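Local coordinates for protein bromoperoxidase A1 (Streptomyces aureofaciens, PDB 1A8Q) that is a cofactor-free haloperoxidase of the alpha/beta hydrolase superfamily that can brominate and may chlorinate in the biosynthesis of 7-chlorotetracycline, at residues Q18-V23 against L112-L117; R55-S60 against D65-D70; V124-D129 against E138-L143. All blocks are in the same frame, centred on the assembly; numbering follows the deposited sequence.

Interaction 1 (Q18-V23 against L112-L117); sequences QGRPVV and LRSAVL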
loop_
_atom_site.group_PDB
_atom_site.type_symbol
_atom_site.label_atom_id
_atom_site.label_comp_id
_atom_site.label_asym_id
_atom_site.label_seq_id
_atom_site.Cartn_x
_atom_site.Cartn_y
_atom_site.Cartn_z
ATOM N N GLN A 18 -17.890 9.386 10.372
ATOM C CA GLN A 18 -18.873 8.394 10.757
ATOM C C GLN A 18 -19.441 7.758 9.482
ATOM O O GLN A 18 -19.438 8.377 8.402
ATOM C CB GLN A 18 -20.020 9.016 11.562
ATOM C CG GLN A 18 -19.862 9.008 13.063
ATOM C CD GLN A 18 -18.988 10.116 13.601
ATOM O OE1 GLN A 18 -17.998 9.834 14.301
ATOM N NE2 GLN A 18 -19.310 11.363 13.266
ATOM N N GLY A 19 -19.801 6.486 9.574
ATOM C CA GLY A 19 -20.314 5.869 8.321
ATOM C C GLY A 19 -19.584 4.543 8.101
ATOM O O GLY A 19 -18.929 4.073 9.029
ATOM N N ARG A 20 -19.808 3.937 6.947
ATOM C CA ARG A 20 -19.205 2.604 6.722
ATOM C C ARG A 20 -17.691 2.841 6.665
ATOM O O ARG A 20 -17.284 3.767 5.960
ATOM C CB ARG A 20 -19.707 2.080 5.398
ATOM C CG ARG A 20 -19.365 0.678 5.039
ATOM C CD ARG A 20 -20.026 0.217 3.763
ATOM N NE ARG A 20 -19.539 0.644 2.460
ATOM C CZ ARG A 20 -18.362 0.256 1.955
ATOM N NH1 ARG A 20 -17.598 -0.508 2.700
ATOM N NH2 ARG A 20 -18.026 0.619 0.733
ATOM N N PRO A 21 -16.942 1.939 7.257
ATOM C CA PRO A 21 -15.496 2.135 7.315
ATOM C C PRO A 21 -14.725 1.797 6.076
ATOM O O PRO A 21 -14.871 0.726 5.471
ATOM C CB PRO A 21 -15.051 1.239 8.467
ATOM C CG PRO A 21 -16.188 0.370 8.849
ATOM C CD PRO A 21 -17.390 0.808 8.080
ATOM N N VAL A 22 -13.767 2.663 5.762
ATOM C CA VAL A 22 -12.834 2.529 4.674
ATOM C C VAL A 22 -11.438 2.590 5.356
ATOM O O VAL A 22 -11.124 3.608 5.959
ATOM C CB VAL A 22 -12.957 3.603 3.618
ATOM C CG1 VAL A 22 -11.982 3.321 2.465
ATOM C CG2 VAL A 22 -14.391 3.715 3.092
ATOM N N VAL A 23 -10.712 1.487 5.303
ATOM C CA VAL A 23 -9.430 1.398 6.027
ATOM C C VAL A 23 -8.333 1.395 4.978
ATOM O O VAL A 23 -8.268 0.547 4.077
ATOM C CB VAL A 23 -9.356 0.141 6.899
ATOM C CG1 VAL A 23 -7.955 -0.063 7.475
ATOM C CG2 VAL A 23 -10.392 0.173 8.030
ATOM N N LEU A 112 -15.390 -7.889 5.821
ATOM C CA LEU A 112 -15.140 -7.062 4.661
ATOM C C LEU A 112 -16.284 -7.013 3.656
ATOM O O LEU A 112 -16.962 -8.011 3.383
ATOM C CB LEU A 112 -13.898 -7.530 3.869
ATOM C CG LEU A 112 -12.628 -7.830 4.682
ATOM C CD1 LEU A 112 -11.500 -8.253 3.757
ATOM C CD2 LEU A 112 -12.245 -6.571 5.474
ATOM N N ARG A 113 -16.412 -5.851 3.058
ATOM C CA ARG A 113 -17.343 -5.651 1.951
ATOM C C ARG A 113 -16.621 -5.745 0.627
ATOM O O ARG A 113 -17.134 -6.361 -0.332
ATOM C CB ARG A 113 -17.988 -4.259 2.060
ATOM C CG ARG A 113 -18.928 -4.036 0.855
ATOM C CD ARG A 113 -19.762 -2.814 1.226
ATOM N NE ARG A 113 -20.989 -2.731 0.498
ATOM C CZ ARG A 113 -22.109 -2.149 0.899
ATOM N NH1 ARG A 113 -22.231 -1.582 2.086
ATOM N NH2 ARG A 113 -23.123 -2.222 0.041
ATOM N N SER A 114 -15.476 -5.068 0.491
ATOM C CA SER A 114 -14.800 -4.982 -0.794
ATOM C C SER A 114 -13.324 -4.554 -0.569
ATOM O O SER A 114 -12.975 -4.262 0.569
ATOM C CB SER A 114 -15.475 -3.992 -1.748
ATOM O OG SER A 114 -15.614 -2.722 -1.058
ATOM N N ALA A 115 -12.556 -4.559 -1.642
ATOM C CA ALA A 115 -11.118 -4.267 -1.539
ATOM C C ALA A 115 -10.629 -3.543 -2.768
ATOM O O ALA A 115 -11.166 -3.636 -3.869
ATOM C CB ALA A 115 -10.320 -5.575 -1.449
ATOM N N VAL A 116 -9.604 -2.685 -2.547
ATOM C CA VAL A 116 -9.025 -1.935 -3.654
ATOM C C VAL A 116 -7.512 -2.151 -3.590
ATOM O O VAL A 116 -6.946 -1.907 -2.524
ATOM C CB VAL A 116 -9.277 -0.413 -3.531
ATOM C CG1 VAL A 116 -8.610 0.339 -4.666
ATOM C CG2 VAL A 116 -10.802 -0.147 -3.521
ATOM N N LEU A 117 -6.903 -2.510 -4.706
ATOM C CA LEU A 117 -5.451 -2.725 -4.748
ATOM C C LEU A 117 -4.900 -1.666 -5.669
ATOM O O LEU A 117 -5.079 -1.710 -6.882
ATOM C CB LEU A 117 -5.158 -4.133 -5.312
ATOM C CG LEU A 117 -5.450 -5.317 -4.394
ATOM C CD1 LEU A 117 -5.120 -6.579 -5.221
ATOM C CD2 LEU A 117 -4.606 -5.385 -3.139
#

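Interaction 2 (R55-S60 against D65-D70); sequences RGHGHS and DGYDFD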
loop_
_atom_site.group_PDB
_atom_site.type_symbol
_atom_site.label_atom_id
_atom_site.label_comp_id
_atom_site.label_asym_id
_atom_site.label_seq_id
_atom_site.Cartn_x
_atom_site.Cartn_y
_atom_site.Cartn_z
ATOM N N ARG A 55 3.730 -1.068 11.829
ATOM C CA ARG A 55 4.756 -1.146 12.896
ATOM C C ARG A 55 6.055 -0.614 12.342
ATOM O O ARG A 55 6.471 -0.822 11.216
ATOM C CB ARG A 55 4.912 -2.602 13.372
ATOM C CG ARG A 55 5.419 -3.498 12.237
ATOM C CD ARG A 55 5.129 -4.958 12.565
ATOM N NE ARG A 55 5.840 -5.477 13.712
ATOM C CZ ARG A 55 5.347 -5.883 14.878
ATOM N NH1 ARG A 55 4.096 -5.895 15.269
ATOM N NH2 ARG A 55 6.222 -6.340 15.785
ATOM N N GLY A 56 6.785 0.190 13.206
ATOM C CA GLY A 56 8.046 0.730 12.696
ATOM C C GLY A 56 7.971 1.850 11.676
ATOM O O GLY A 56 8.984 2.216 11.091
ATOM N N HIS A 57 6.792 2.468 11.477
ATOM C CA HIS A 57 6.628 3.552 10.528
ATOM C C HIS A 57 5.815 4.649 11.262
ATOM O O HIS A 57 5.081 4.323 12.204
ATOM C CB HIS A 57 5.814 3.097 9.285
ATOM C CG HIS A 57 6.470 2.034 8.428
ATOM N ND1 HIS A 57 6.712 0.742 8.853
ATOM C CD2 HIS A 57 6.906 2.122 7.152
ATOM C CE1 HIS A 57 7.317 0.069 7.896
ATOM N NE2 HIS A 57 7.470 0.889 6.856
ATOM N N GLY A 58 5.969 5.852 10.774
ATOM C CA GLY A 58 5.151 6.962 11.305
ATOM C C GLY A 58 5.285 7.080 12.808
ATOM O O GLY A 58 6.410 7.213 13.314
ATOM N N HIS A 59 4.169 7.058 13.523
ATOM C CA HIS A 59 4.140 7.191 14.966
ATOM C C HIS A 59 3.850 5.870 15.658
ATOM O O HIS A 59 3.560 5.867 16.870
ATOM C CB HIS A 59 3.026 8.163 15.413
ATOM C CG HIS A 59 3.353 9.585 15.063
ATOM N ND1 HIS A 59 4.400 10.292 15.561
ATOM C CD2 HIS A 59 2.662 10.407 14.232
ATOM C CE1 HIS A 59 4.412 11.515 15.040
ATOM N NE2 HIS A 59 3.355 11.589 14.249
ATOM N N SER A 60 3.962 4.747 14.925
ATOM C CA SER A 60 3.785 3.473 15.634
ATOM C C SER A 60 5.094 3.049 16.329
ATOM O O SER A 60 6.133 3.643 16.058
ATOM C CB SER A 60 3.432 2.350 14.629
ATOM O OG SER A 60 2.110 2.610 14.166
ATOM N N ASP A 65 11.366 -6.177 15.347
ATOM C CA ASP A 65 11.012 -7.442 14.682
ATOM C C ASP A 65 9.617 -7.398 14.075
ATOM O O ASP A 65 8.884 -6.437 14.260
ATOM C CB ASP A 65 10.983 -8.563 15.754
ATOM C CG ASP A 65 10.517 -8.054 17.081
ATOM O OD1 ASP A 65 9.417 -7.494 17.281
ATOM O OD2 ASP A 65 11.358 -8.174 18.032
ATOM N N GLY A 66 9.318 -8.521 13.403
ATOM C CA GLY A 66 7.961 -8.616 12.854
ATOM C C GLY A 66 7.759 -7.909 11.544
ATOM O O GLY A 66 6.578 -7.629 11.208
ATOM N N TYR A 67 8.786 -7.661 10.746
ATOM C CA TYR A 67 8.608 -7.031 9.432
ATOM C C TYR A 67 8.349 -8.131 8.382
ATOM O O TYR A 67 9.191 -8.404 7.523
ATOM C CB TYR A 67 9.851 -6.214 9.086
ATOM C CG TYR A 67 9.989 -4.988 9.990
ATOM C CD1 TYR A 67 9.093 -3.921 9.887
ATOM C CD2 TYR A 67 11.027 -4.904 10.903
ATOM C CE1 TYR A 67 9.191 -2.824 10.725
ATOM C CE2 TYR A 67 11.172 -3.785 11.723
ATOM C CZ TYR A 67 10.256 -2.766 11.638
ATOM O OH TYR A 67 10.391 -1.642 12.433
ATOM N N ASP A 68 7.163 -8.747 8.506
ATOM C CA ASP A 68 6.768 -9.824 7.587
ATOM C C ASP A 68 5.250 -9.711 7.406
ATOM O O ASP A 68 4.555 -9.203 8.294
ATOM C CB ASP A 68 7.124 -11.190 8.165
ATOM C CG ASP A 68 6.434 -11.494 9.466
ATOM O OD1 ASP A 68 5.322 -12.037 9.436
ATOM O OD2 ASP A 68 6.948 -11.191 10.559
ATOM N N PHE A 69 4.745 -10.264 6.305
ATOM C CA PHE A 69 3.305 -10.063 6.043
ATOM C C PHE A 69 2.370 -10.710 7.018
ATOM O O PHE A 69 1.229 -10.246 7.160
ATOM C CB PHE A 69 2.986 -10.454 4.578
ATOM C CG PHE A 69 3.544 -9.405 3.642
ATOM C CD1 PHE A 69 2.891 -8.203 3.548
ATOM C CD2 PHE A 69 4.687 -9.634 2.898
ATOM C CE1 PHE A 69 3.377 -7.227 2.682
ATOM C CE2 PHE A 69 5.149 -8.657 2.023
ATOM C CZ PHE A 69 4.517 -7.429 1.934
ATOM N N ASP A 70 2.704 -11.882 7.605
ATOM C CA ASP A 70 1.814 -12.471 8.600
ATOM C C ASP A 70 1.649 -11.534 9.809
ATOM O O ASP A 70 0.554 -11.321 10.301
ATOM C CB ASP A 70 2.444 -13.787 9.087
ATOM C CG ASP A 70 2.291 -14.902 8.067
ATOM O OD1 ASP A 70 1.477 -14.854 7.134
ATOM O OD2 ASP A 70 3.030 -15.910 8.252
#

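Interaction 3 (V124-D129 against E138-L143); sequences VMIKSD and EVFDAL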
loop_
_atom_site.group_PDB
_atom_site.type_symbol
_atom_site.label_atom_id
_atom_site.label_comp_id
_atom_site.label_asym_id
_atom_site.label_seq_id
_atom_site.Cartn_x
_atom_site.Cartn_y
_atom_site.Cartn_z
ATOM N N VAL A 124 3.282 -11.588 -7.216
ATOM C CA VAL A 124 4.670 -11.756 -6.773
ATOM C C VAL A 124 5.544 -10.856 -7.624
ATOM O O VAL A 124 5.365 -10.745 -8.826
ATOM C CB VAL A 124 5.146 -13.222 -6.756
ATOM C CG1 VAL A 124 5.054 -13.854 -8.130
ATOM C CG2 VAL A 124 6.561 -13.295 -6.193
ATOM N N MET A 125 6.524 -10.154 -6.988
ATOM C CA MET A 125 7.359 -9.259 -7.747
ATOM C C MET A 125 8.609 -9.840 -8.409
ATOM O O MET A 125 8.945 -9.388 -9.502
ATOM C CB MET A 125 7.906 -8.175 -6.737
ATOM C CG MET A 125 6.673 -7.377 -6.264
ATOM S SD MET A 125 6.633 -5.832 -7.188
ATOM C CE MET A 125 7.987 -4.989 -6.349
ATOM N N ILE A 126 9.245 -10.785 -7.723
ATOM C CA ILE A 126 10.550 -11.253 -8.210
ATOM C C ILE A 126 10.510 -11.916 -9.584
ATOM O O ILE A 126 9.643 -12.733 -9.877
ATOM C CB ILE A 126 11.195 -12.170 -7.163
ATOM C CG1 ILE A 126 12.642 -12.532 -7.513
ATOM C CG2 ILE A 126 10.440 -13.466 -6.902
ATOM C CD1 ILE A 126 13.591 -11.373 -7.577
ATOM N N LYS A 127 11.450 -11.486 -10.422
ATOM C CA LYS A 127 11.582 -12.116 -11.735
ATOM C C LYS A 127 12.077 -13.554 -11.587
ATOM O O LYS A 127 12.925 -13.884 -10.766
ATOM C CB LYS A 127 12.621 -11.342 -12.552
ATOM C CG LYS A 127 12.849 -11.774 -13.986
ATOM C CD LYS A 127 13.930 -10.916 -14.629
ATOM C CE LYS A 127 14.248 -11.396 -16.053
ATOM N NZ LYS A 127 14.700 -10.211 -16.855
ATOM N N SER A 128 11.506 -14.391 -12.459
ATOM C CA SER A 128 12.004 -15.790 -12.493
ATOM C C SER A 128 11.634 -16.325 -13.872
ATOM O O SER A 128 10.978 -15.638 -14.652
ATOM C CB SER A 128 11.331 -16.599 -11.397
ATOM O OG SER A 128 9.941 -16.811 -11.614
ATOM N N ASP A 129 11.944 -17.614 -14.143
ATOM C CA ASP A 129 11.487 -18.153 -15.445
ATOM C C ASP A 129 9.989 -18.231 -15.552
ATOM O O ASP A 129 9.408 -18.201 -16.657
ATOM C CB ASP A 129 12.133 -19.553 -15.618
ATOM C CG ASP A 129 13.618 -19.514 -15.839
ATOM O OD1 ASP A 129 14.156 -18.445 -16.207
ATOM O OD2 ASP A 129 14.336 -20.517 -15.630
ATOM N N GLU A 138 18.732 -7.926 -8.534
ATOM C CA GLU A 138 19.669 -6.825 -8.379
ATOM C C GLU A 138 18.956 -5.534 -7.943
ATOM O O GLU A 138 19.573 -4.685 -7.270
ATOM C CB GLU A 138 20.397 -6.460 -9.663
ATOM C CG GLU A 138 21.121 -7.441 -10.529
ATOM C CD GLU A 138 21.107 -7.005 -11.992
ATOM O OE1 GLU A 138 20.042 -6.576 -12.504
ATOM O OE2 GLU A 138 22.164 -7.089 -12.658
ATOM N N VAL A 139 17.721 -5.332 -8.372
ATOM C CA VAL A 139 16.982 -4.122 -7.963
ATOM C C VAL A 139 16.743 -4.139 -6.457
ATOM O O VAL A 139 16.933 -3.106 -5.776
ATOM C CB VAL A 139 15.674 -4.029 -8.765
ATOM C CG1 VAL A 139 14.749 -2.952 -8.186
ATOM C CG2 VAL A 139 16.029 -3.698 -10.224
ATOM N N PHE A 140 16.314 -5.267 -5.923
ATOM C CA PHE A 140 16.040 -5.350 -4.476
ATOM C C PHE A 140 17.337 -5.205 -3.709
ATOM O O PHE A 140 17.412 -4.538 -2.660
ATOM C CB PHE A 140 15.358 -6.682 -4.151
ATOM C CG PHE A 140 14.036 -6.742 -4.888
ATOM C CD1 PHE A 140 13.061 -5.790 -4.698
ATOM C CD2 PHE A 140 13.763 -7.780 -5.743
ATOM C CE1 PHE A 140 11.850 -5.838 -5.355
ATOM C CE2 PHE A 140 12.543 -7.846 -6.406
ATOM C CZ PHE A 140 11.571 -6.895 -6.207
ATOM N N ASP A 141 18.409 -5.813 -4.253
ATOM C CA ASP A 141 19.713 -5.619 -3.572
ATOM C C ASP A 141 20.038 -4.137 -3.486
ATOM O O ASP A 141 20.579 -3.686 -2.446
ATOM C CB ASP A 141 20.825 -6.330 -4.339
ATOM C CG ASP A 141 20.746 -7.839 -4.293
ATOM O OD1 ASP A 141 20.093 -8.401 -3.402
ATOM O OD2 ASP A 141 21.353 -8.473 -5.193
ATOM N N ALA A 142 19.867 -3.392 -4.571
ATOM C CA ALA A 142 20.169 -1.979 -4.653
ATOM C C ALA A 142 19.296 -1.175 -3.686
ATOM O O ALA A 142 19.809 -0.225 -3.063
ATOM C CB ALA A 142 20.001 -1.376 -6.048
ATOM N N LEU A 143 18.011 -1.520 -3.559
ATOM C CA LEU A 143 17.203 -0.780 -2.560
ATOM C C LEU A 143 17.749 -0.967 -1.159
ATOM O O LEU A 143 17.817 -0.000 -0.379
ATOM C CB LEU A 143 15.747 -1.242 -2.581
ATOM C CG LEU A 143 15.088 -1.015 -3.949
ATOM C CD1 LEU A 143 13.675 -1.626 -3.885
ATOM C CD2 LEU A 143 14.936 0.478 -4.266
#

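Interaction 1 (Q18-V23 against L112-L117)
Arg20 and Arg113 face each other with their CA atoms 9.7 Å apart, near the starts of two parallel strands, 21-25 and 112-118, that are not neighbours in the sheet. Strand 88-93 runs between them, so no backbone hydrogen bond joins the two segments and the contact is left to long side chains. Both CB atoms point toward the other segment, and with CG anti to the backbone N (chi1 -173° in Arg20, 178° in Arg113) each chain continues outward beside its own carbonyl carbon. Beyond that they differ. Arg113 stays extended from CG to NE, whereas Arg20 bends at chi3, and the two cross at about a right angle. CD of Arg113 therefore lies over the centre of the Arg20 guanidinium, 3.5 Å from Arg20 CZ; this is a methylene on a flat face, and the guanidinium planes, 46° apart, do not stack. In return, Arg20 CD comes within 3.3 Å of Arg113 NH1, and Arg20 NE lies 3.5 Å from the same nitrogen.

The setting is the eight-stranded mixed sheet of the alpha/beta hydrolase fold, at the ends of its parallel strands where the chains enter. Anionic and carbonyl groups gather the two cations there: Asp87 offers its carboxylate to Arg113 NH1 and its backbone O to Arg20 NH1, and the C-terminal carboxylate of Lys274 pairs with Arg113 NE. Leu272 O takes a hydrogen bond from Arg20 NH2, tying the last helix to the same corner. Ser114 completes the contact more distantly, its OG 4.5 Å from Arg20 NH2, approaching the guanidinium obliquely. That hydroxyl is hydrogen-bonded to Thr89 OG1 on strand 88-93, which also accepts from Arg20 NH1.

Interaction 2 (R55-S60 against D65-D70)
Arg55 reaches across to the carbonyl of Asp65 and holds that one oxygen side-on with two nitrogens. NE lies 3.2 Å from Asp65 O, in the carbonyl plane on a lone pair; NH2, at 3.1 Å from the same oxygen, comes from 46° above that plane. The bend at chi3 (-65°) brings this edge of the guanidinium round to the oxygen.

The tight part of the contact is around Tyr67, whose ring edge meets the other segment: CE1 is 3.4 Å from Arg55 O, and OH is 3.3 Å from CA of Gly56, which has no side chain to intervene. Tyr67 OH is hydrogen-bonded to Val63 O and Thr188 OG1. The looser side lies at the exposed Asp65, where OD1 is 3.7 Å from Arg55 NH2, a long salt bridge.

His57 ND1 donates to Arg55 O over 2.8 Å, with the oxygen in the plane of the imidazole. Both segments lie along the connection from strand 48-52 to helix 69-82, whose N-cap is Asp68. Arg55 NH1 forms a salt bridge with Asp75 on that helix; as the bridge to Asp65 is long, Asp75 probably balances more of the arginine's charge.

Interaction 3 (V124-D129 against E138-L143)
In the helical turn that carries Phe140, whose ring meets Met125 and Ile126, the bond from Leu143 N to Val139 O measures 2.9 Å and is the shortest polar bond within either segment. No hydrogen bond spans the contact itself, which is wholly apolar and depends on how one aromatic ring is presented. Phe140 starts with CG anti to its own carbonyl carbon (chi1 -62°), and the ring leaves the helix toward the loop 124-129. Two neighbouring loop residues receive it differently. The delta methyl of Ile126 lies at the ring edge, near its plane, with CD1 3.9 Å from Phe140 CE2. Met125 approaches obliquely at the far end of the ring: its CB is 3.9 Å from Phe140 CZ. Bends at chi2 and chi3 fold the thioether back until CE, too, is 4.1 Å from Phe140 CZ. The ring is thus held from two directions by the delta methyl of Ile126 and a folded methionine, while Val196, Phe199 and Tyr201 of helix 189-201 also touch it. Backbone bonds of Met125 and Lys127 with Val135 keep the loop beside the start of helix 137-162. The Met125 side chain lies about 7 Å from those of catalytic Ser94 and His252, and the whole arrangement belongs to the helical cap that many alpha/beta hydrolases insert after the strand equivalent to 112-118, next to the active site.

The three contacts share one alpha/beta hydrolase domain but no atoms. Interaction 1 sits where the parallel strands begin, away from the catalytic triad, with its centre 22 Å from that of interaction 2 and 31 Å from that of interaction 3, on the other side of the chain's centre. Interactions 2 and 3 lie nearer the active site: the side chain of His57 is about 10 Å from that of Ser94, and that of Met125 is closer still. Their centres are 22 Å apart and their nearest atoms about 8 Å. Helix 189-201 bridges them, touching Tyr67 and His57 in one and Phe140 and Ile126 in the other.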